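Local coordinates for protein sugar kinase, pfkB family (Thermotoga maritima, PDB 2AJR) that probably phosphorylates a sugar phosphate with ATP, perhaps fructose 1-phosphate, as a magnesium-binding kinase of the pfkB family, at residues L15-N20 and V150-S155; V179-T184 and E196-V201; L256-E261 and H324-R329. All coordinates share one frame; numbering follows the deposited sequence.

Interaction 1. Residues L15-N20 and V150-S155; sequences LTVTLN and VVISGS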
# COMPACT_ATOMS: atom_id res chain seq x y z
N LEU A 15 -16.72 -25.05 2.20
CA LEU A 15 -16.89 -23.83 1.42
C LEU A 15 -16.58 -22.61 2.29
O LEU A 15 -17.21 -22.45 3.34
CB LEU A 15 -18.34 -23.71 0.92
CG LEU A 15 -18.81 -22.38 0.31
CD1 LEU A 15 -18.03 -22.06 -0.96
CD2 LEU A 15 -20.31 -22.37 0.05
N THR A 16 -15.65 -21.76 1.85
CA THR A 16 -15.38 -20.51 2.55
C THR A 16 -15.87 -19.35 1.68
O THR A 16 -15.63 -19.30 0.47
CB THR A 16 -13.88 -20.29 2.89
OG1 THR A 16 -13.11 -20.06 1.70
CG2 THR A 16 -13.32 -21.49 3.62
N VAL A 17 -16.58 -18.42 2.33
CA VAL A 17 -17.12 -17.24 1.67
C VAL A 17 -16.39 -16.03 2.21
O VAL A 17 -16.37 -15.82 3.41
CB VAL A 17 -18.59 -17.09 1.99
CG1 VAL A 17 -19.11 -15.71 1.50
CG2 VAL A 17 -19.38 -18.26 1.39
N THR A 18 -15.81 -15.24 1.32
CA THR A 18 -15.10 -14.02 1.68
C THR A 18 -15.59 -12.94 0.74
O THR A 18 -15.07 -12.76 -0.35
CB THR A 18 -13.57 -14.19 1.49
OG1 THR A 18 -13.13 -15.35 2.20
CG2 THR A 18 -12.82 -12.96 1.96
N LEU A 19 -16.64 -12.24 1.13
CA LEU A 19 -17.25 -11.28 0.24
C LEU A 19 -16.32 -10.11 -0.04
O LEU A 19 -16.44 -9.47 -1.08
CB LEU A 19 -18.59 -10.80 0.79
CG LEU A 19 -19.66 -11.90 0.86
CD1 LEU A 19 -21.03 -11.29 1.07
CD2 LEU A 19 -19.65 -12.77 -0.39
N ASN A 20 -15.38 -9.87 0.88
CA ASN A 20 -14.44 -8.75 0.76
C ASN A 20 -12.98 -9.20 0.94
O ASN A 20 -12.33 -8.86 1.92
CB ASN A 20 -14.82 -7.68 1.80
CG ASN A 20 -14.30 -6.28 1.43
OD1 ASN A 20 -13.75 -6.06 0.35
ND2 ASN A 20 -14.48 -5.32 2.35
N VAL A 150 -20.01 -24.86 5.76
CA VAL A 150 -19.69 -23.55 5.18
C VAL A 150 -19.18 -22.57 6.24
O VAL A 150 -19.62 -22.60 7.39
CB VAL A 150 -20.93 -22.94 4.48
CG1 VAL A 150 -21.99 -22.53 5.51
CG2 VAL A 150 -20.55 -21.74 3.63
N VAL A 151 -18.24 -21.71 5.83
CA VAL A 151 -17.68 -20.67 6.68
C VAL A 151 -17.92 -19.33 6.04
O VAL A 151 -17.45 -19.10 4.93
CB VAL A 151 -16.17 -20.81 6.85
CG1 VAL A 151 -15.63 -19.65 7.69
CG2 VAL A 151 -15.83 -22.18 7.44
N ILE A 152 -18.66 -18.47 6.73
CA ILE A 152 -18.97 -17.14 6.24
C ILE A 152 -18.35 -16.15 7.20
O ILE A 152 -18.81 -16.01 8.32
CB ILE A 152 -20.48 -16.87 6.21
CG1 ILE A 152 -21.19 -17.84 5.26
CG2 ILE A 152 -20.73 -15.44 5.76
CD1 ILE A 152 -22.54 -18.30 5.77
N SER A 153 -17.29 -15.47 6.78
CA SER A 153 -16.62 -14.56 7.69
C SER A 153 -16.08 -13.30 7.03
O SER A 153 -15.85 -13.27 5.82
CB SER A 153 -15.53 -15.29 8.47
OG SER A 153 -14.54 -15.78 7.60
N GLY A 154 -15.95 -12.26 7.84
CA GLY A 154 -15.35 -11.01 7.42
C GLY A 154 -16.37 -10.04 6.88
O GLY A 154 -17.56 -10.32 6.81
N SER A 155 -15.87 -8.90 6.44
CA SER A 155 -16.71 -7.81 6.00
C SER A 155 -17.38 -8.03 4.65
O SER A 155 -17.03 -8.92 3.89
CB SER A 155 -15.86 -6.54 5.93
OG SER A 155 -14.81 -6.69 4.97

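Interaction 2. Residues V179-T184 and E196-V201; sequences VFVEQT and EFPNVV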
# COMPACT_ATOMS: atom_id res chain seq x y z
N VAL A 179 -22.96 -24.59 9.58
CA VAL A 179 -22.52 -23.21 9.33
C VAL A 179 -21.67 -22.64 10.45
O VAL A 179 -22.10 -22.65 11.59
CB VAL A 179 -23.74 -22.26 9.17
CG1 VAL A 179 -23.28 -20.80 9.28
CG2 VAL A 179 -24.48 -22.52 7.86
N PHE A 180 -20.49 -22.13 10.10
CA PHE A 180 -19.63 -21.32 10.99
C PHE A 180 -19.70 -19.86 10.54
O PHE A 180 -19.53 -19.59 9.35
CB PHE A 180 -18.16 -21.73 10.87
CG PHE A 180 -17.86 -23.13 11.29
CD1 PHE A 180 -18.16 -24.20 10.45
CD2 PHE A 180 -17.23 -23.39 12.50
CE1 PHE A 180 -17.86 -25.51 10.82
CE2 PHE A 180 -16.92 -24.70 12.88
CZ PHE A 180 -17.24 -25.76 12.04
N VAL A 181 -19.90 -18.91 11.47
CA VAL A 181 -19.81 -17.49 11.12
C VAL A 181 -18.87 -16.73 12.04
O VAL A 181 -18.93 -16.89 13.25
CB VAL A 181 -21.18 -16.81 11.14
CG1 VAL A 181 -21.02 -15.31 10.98
CG2 VAL A 181 -22.09 -17.37 10.06
N GLU A 182 -18.00 -15.90 11.45
CA GLU A 182 -17.23 -14.89 12.20
C GLU A 182 -17.45 -13.51 11.58
O GLU A 182 -16.89 -13.22 10.53
CB GLU A 182 -15.72 -15.23 12.27
CG GLU A 182 -14.88 -14.20 13.09
CD GLU A 182 -13.35 -14.44 13.10
OE1 GLU A 182 -12.80 -15.01 12.12
OE2 GLU A 182 -12.70 -14.05 14.10
N GLN A 183 -18.27 -12.66 12.20
CA GLN A 183 -18.55 -11.33 11.66
C GLN A 183 -18.78 -10.32 12.76
O GLN A 183 -19.00 -10.69 13.90
CB GLN A 183 -19.76 -11.36 10.73
CG GLN A 183 -19.47 -12.12 9.44
CD GLN A 183 -20.57 -12.03 8.39
OE1 GLN A 183 -21.73 -12.32 8.66
NE2 GLN A 183 -20.19 -11.67 7.16
N THR A 184 -18.73 -9.04 12.42
CA THR A 184 -18.92 -7.96 13.37
C THR A 184 -20.39 -7.93 13.84
O THR A 184 -21.28 -8.48 13.18
CB THR A 184 -18.53 -6.59 12.76
OG1 THR A 184 -19.41 -6.27 11.67
CG2 THR A 184 -17.06 -6.60 12.27
N GLU A 196 -33.13 -18.75 10.13
CA GLU A 196 -32.08 -19.74 10.39
C GLU A 196 -30.89 -19.09 11.06
O GLU A 196 -30.69 -17.88 10.99
CB GLU A 196 -31.68 -20.44 9.09
CG GLU A 196 -32.79 -21.36 8.50
CD GLU A 196 -33.02 -22.67 9.27
OE1 GLU A 196 -32.33 -22.93 10.28
OE2 GLU A 196 -33.90 -23.45 8.86
N PHE A 197 -30.09 -19.93 11.71
CA PHE A 197 -29.01 -19.45 12.55
C PHE A 197 -27.72 -20.25 12.33
O PHE A 197 -27.77 -21.43 11.96
CB PHE A 197 -29.45 -19.54 14.02
CG PHE A 197 -30.64 -18.69 14.34
CD1 PHE A 197 -30.49 -17.33 14.56
CD2 PHE A 197 -31.92 -19.24 14.40
CE1 PHE A 197 -31.59 -16.52 14.85
CE2 PHE A 197 -33.03 -18.45 14.68
CZ PHE A 197 -32.86 -17.08 14.91
N PRO A 198 -26.56 -19.62 12.56
CA PRO A 198 -25.30 -20.33 12.49
C PRO A 198 -25.19 -21.43 13.54
O PRO A 198 -25.69 -21.27 14.63
CB PRO A 198 -24.28 -19.24 12.78
CG PRO A 198 -24.96 -17.99 12.43
CD PRO A 198 -26.35 -18.19 12.83
N ASN A 199 -24.53 -22.52 13.20
CA ASN A 199 -24.24 -23.57 14.16
C ASN A 199 -23.16 -23.14 15.16
O ASN A 199 -23.28 -23.42 16.37
CB ASN A 199 -23.80 -24.83 13.42
CG ASN A 199 -24.88 -25.36 12.54
OD1 ASN A 199 -24.97 -25.02 11.36
ND2 ASN A 199 -25.76 -26.17 13.13
N VAL A 200 -22.12 -22.48 14.64
CA VAL A 200 -21.00 -21.96 15.41
C VAL A 200 -20.81 -20.48 15.09
O VAL A 200 -20.62 -20.12 13.94
CB VAL A 200 -19.68 -22.67 15.05
CG1 VAL A 200 -18.53 -22.10 15.87
CG2 VAL A 200 -19.80 -24.18 15.24
N VAL A 201 -20.89 -19.63 16.10
CA VAL A 201 -20.71 -18.19 15.91
C VAL A 201 -19.50 -17.73 16.72
O VAL A 201 -19.29 -18.15 17.87
CB VAL A 201 -21.98 -17.38 16.29
CG1 VAL A 201 -22.36 -17.54 17.79
CG2 VAL A 201 -21.80 -15.92 15.93

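Interaction 3. Residues L256-E261 and H324-R329; sequences LIRSKE and HFTVER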
# COMPACT_ATOMS: atom_id res chain seq x y z
N LEU A 256 -14.59 -20.97 30.03
CA LEU A 256 -13.65 -19.89 29.74
C LEU A 256 -12.29 -20.48 29.48
O LEU A 256 -11.75 -21.16 30.35
CB LEU A 256 -13.54 -18.92 30.90
CG LEU A 256 -12.56 -17.76 30.76
CD1 LEU A 256 -12.83 -16.93 29.50
CD2 LEU A 256 -12.62 -16.87 32.03
N ILE A 257 -11.76 -20.23 28.29
CA ILE A 257 -10.43 -20.68 27.88
C ILE A 257 -9.49 -19.48 28.01
O ILE A 257 -9.77 -18.40 27.45
CB ILE A 257 -10.43 -21.17 26.40
CG1 ILE A 257 -11.51 -22.23 26.18
CG2 ILE A 257 -9.09 -21.73 26.03
CD1 ILE A 257 -11.73 -22.57 24.75
N ARG A 258 -8.39 -19.65 28.74
CA ARG A 258 -7.43 -18.56 28.93
C ARG A 258 -6.03 -18.96 28.50
O ARG A 258 -5.58 -20.06 28.81
CB ARG A 258 -7.31 -18.19 30.38
CG ARG A 258 -8.54 -17.63 31.02
CD ARG A 258 -8.14 -17.19 32.38
NE ARG A 258 -9.22 -16.56 33.12
CZ ARG A 258 -9.44 -15.25 33.19
NH1 ARG A 258 -8.69 -14.40 32.49
NH2 ARG A 258 -10.44 -14.80 33.95
N SER A 259 -5.35 -18.04 27.81
CA SER A 259 -3.92 -18.21 27.56
C SER A 259 -3.18 -18.17 28.90
O SER A 259 -3.38 -17.26 29.68
CB SER A 259 -3.40 -17.11 26.66
OG SER A 259 -1.99 -17.13 26.61
N LYS A 260 -2.33 -19.17 29.16
CA LYS A 260 -1.52 -19.19 30.39
C LYS A 260 -0.56 -18.01 30.48
O LYS A 260 -0.14 -17.64 31.57
CB LYS A 260 -0.71 -20.50 30.52
CG LYS A 260 -1.51 -21.74 30.97
CD LYS A 260 -0.62 -22.90 31.41
CE LYS A 260 -1.40 -24.21 31.48
NZ LYS A 260 -0.58 -25.40 31.95
N GLU A 261 -0.19 -17.43 29.34
CA GLU A 261 0.83 -16.40 29.31
C GLU A 261 0.40 -15.25 28.39
O GLU A 261 -0.52 -15.41 27.60
CB GLU A 261 2.17 -17.01 28.86
N HIS A 324 -0.43 -24.59 26.89
CA HIS A 324 -0.35 -23.18 27.24
C HIS A 324 -1.71 -22.50 27.40
O HIS A 324 -1.82 -21.31 27.18
CB HIS A 324 0.44 -22.41 26.17
CG HIS A 324 1.82 -22.94 25.94
ND1 HIS A 324 2.25 -23.41 24.71
CD2 HIS A 324 2.88 -23.08 26.78
CE1 HIS A 324 3.50 -23.81 24.80
NE2 HIS A 324 3.91 -23.63 26.05
N PHE A 325 -2.74 -23.26 27.77
CA PHE A 325 -4.01 -22.64 28.12
C PHE A 325 -4.79 -23.45 29.13
O PHE A 325 -4.56 -24.64 29.27
CB PHE A 325 -4.86 -22.35 26.87
CG PHE A 325 -5.33 -23.57 26.14
CD1 PHE A 325 -6.50 -24.21 26.52
CD2 PHE A 325 -4.64 -24.06 25.04
CE1 PHE A 325 -6.96 -25.33 25.85
CE2 PHE A 325 -5.09 -25.18 24.35
CZ PHE A 325 -6.25 -25.82 24.76
N THR A 326 -5.69 -22.79 29.86
CA THR A 326 -6.54 -23.47 30.84
C THR A 326 -7.98 -23.36 30.39
O THR A 326 -8.32 -22.50 29.61
CB THR A 326 -6.38 -22.89 32.30
OG1 THR A 326 -6.66 -21.49 32.33
CG2 THR A 326 -4.97 -23.12 32.85
N VAL A 327 -8.82 -24.27 30.87
CA VAL A 327 -10.27 -24.16 30.74
C VAL A 327 -10.89 -24.13 32.14
O VAL A 327 -10.60 -24.99 32.97
CB VAL A 327 -10.90 -25.36 29.97
CG1 VAL A 327 -12.41 -25.12 29.75
CG2 VAL A 327 -10.18 -25.62 28.65
N GLU A 328 -11.74 -23.15 32.40
CA GLU A 328 -12.49 -23.10 33.65
C GLU A 328 -13.95 -23.23 33.26
O GLU A 328 -14.35 -22.85 32.15
CB GLU A 328 -12.29 -21.76 34.37
CG GLU A 328 -10.86 -21.21 34.32
CD GLU A 328 -10.72 -19.88 35.03
OE1 GLU A 328 -11.68 -19.10 35.00
OE2 GLU A 328 -9.64 -19.62 35.64
N ARG A 329 -14.75 -23.76 34.17
CA ARG A 329 -16.19 -23.80 33.95
C ARG A 329 -16.83 -22.61 34.63
O ARG A 329 -16.67 -22.44 35.85
CB ARG A 329 -16.78 -25.09 34.50
CG ARG A 329 -18.24 -25.17 34.22
CD ARG A 329 -18.64 -26.54 33.82
NE ARG A 329 -20.05 -26.57 33.46
CZ ARG A 329 -20.70 -27.66 33.08
NH1 ARG A 329 -20.09 -28.83 33.04
NH2 ARG A 329 -21.99 -27.58 32.78

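Interaction 1. Residues L15-N20 and V150-S155
V151 uses both of its backbone polar groups on strand 15-18. Its amide N donates to L15 O at 2.8 Å, and its carbonyl O accepts the amide of V17, again at 2.8 Å from V17 N. Both bonds are close to straight. Each acceptor also has a softer neighbour: V150 CA sits 3.3 Å from L15 O, and T16 CA approaches V151 O, both in CA-H...O geometry. The outer edges are occupied too, since T16 and T18 bond through their backbones to strand 68-75 and V150 bonds to F178. This is the parallel middle of the large sheet in the ribokinase-like fold, an alpha/beta core with helices against its faces. L15, V17, V150 and I152 share the face packed by helices 130-144 and 164-174, where L15 CD2 lies 3.6 Å from V150 CG2, the two side chains running side by side. T16 turns to the other face; its OG1 is hydrogen-bonded to S58 OG and, weakly, to G54 O. Past V17 the strands spread, the CA atoms of T18 and S153 being 6.2 Å apart. Beyond that, a side-chain bond links the two segments: N20 ND2 donates to S155 OG at 3.0 Å, somewhat bent (144° at the hydrogen) and with the hydroxyl 21° out of the amide plane. CG of N20 is anti to the backbone N (chi1 -157°), which swings the amide over to S155. ND2 has a second acceptor in P124 O, so two oxygens hold the amide's rotation, while the backbone O of N20 accepts R105 NH2. Toward the next strand, the carbonyl O of G154 takes a hydrogen bond from Q183 NE2.

Interaction 2. Residues V179-T184 and E196-V201
F180 and V200 leave the sheet on the same face and run alongside each other, so the branched end of V200 meets the CD2 and CE2 atoms of the phenyl ring: V200 CB comes to 3.6 Å from F180 CD2, and V200 CG2 to 3.8 Å from F180 CE2. The approach to the ring is oblique. V200 has CG1 anti to its backbone N (chi1 180°), and both of its methyls therefore reach the ring. On the other face of the sheet P198 slants across two valines, its CB 4.0 Å from V179 CG1 and its CG 3.8 Å from V181 CG2. N199 works differently: its side-chain OD1 accepts V179 N at 2.7 Å, with the donor tilted 29° from the carbonyl plane. V179 O then receives V200 N, plus a weak bond from N199 N, and V200 O receives V181 N at 2.8 Å. N199 ND2 is hydrogen-bonded to Q235 OE1, which helps fix the turn of the amide. Helix 185-193 connects the two segments and touches V181, P198 and V201. The parallel pairing of strand 178-182 with strand 200-201 through that helix is a beta-alpha-beta crossover.

Interaction 3. Residues L256-E261 and H324-R329
K260 lays its chain across the end of the neighbouring strand, meeting T326 at about a right angle. Its CB sits 3.6 Å from H324 O, the same carbonyl that accepts K260 N at 3.0 Å in a straight bond whose donor stands 48° above the carbonyl plane. From there the extended chain passes over the backbone: CG is 3.8 Å from F325 N, CD passes H324 C and CA, and CE lies 3.9 Å from F325 O and 4.0 Å from T326 CG2. At the tip, NZ makes a weak hydrogen bond to D323 O. An alanine in place of T326 takes away CG2, and the K260 methylenes would probably lose their apolar neighbour, leaving the lysine tip freer to swing. Ahead of this crossing the strands form a regular antiparallel ladder: L256 with E328 and R258 with T326 are hydrogen-bonded pairs, each joined by two backbone N-H...O bonds, and I257 with V327 and S259 with F325 are non-hydrogen-bonded pairs. I257, S259, F325 and V327 face helix 290-304. There I257 CG2 lies 3.6 Å from F325 CD1, obliquely to the ring, and F298 packs against both residues. F325 carries its ring between the backbone N and the carbonyl carbon (chi1 67°), which sets it alongside I257. On the other face L256 CD2 touches E328 OE1, and R258 crosses E328 with guanidinium and carboxylate planes 67° apart; NE to OE2 is 4.0 Å, a long salt bridge. The chemistry is thus divided: backbone bonds and the apolar face hold this C-terminal edge strand to the sheet, while the charged groups of the more open face, set far apart and poorly aligned, probably add little.

How the interactions relate
All three contacts belong to the one large mixed sheet and come one after another along the chain, none nested in another. Interactions 1 and 2 are adjacent, with centres 10 Å apart: strands 149-153 and 178-182 are neighbours, joined by a probable hydrogen bond from F180 N to V150 O, and helix 164-174 packs against both contacts. Interaction 3 sits farther along the sheet, its centre 28 Å from that of interaction 1 and 23 Å from that of interaction 2, with strands 236-241 and 245-249 in between. The series thus runs from the buried parallel core to the antiparallel edge, where strand 325-329 ends the sheet within this chain.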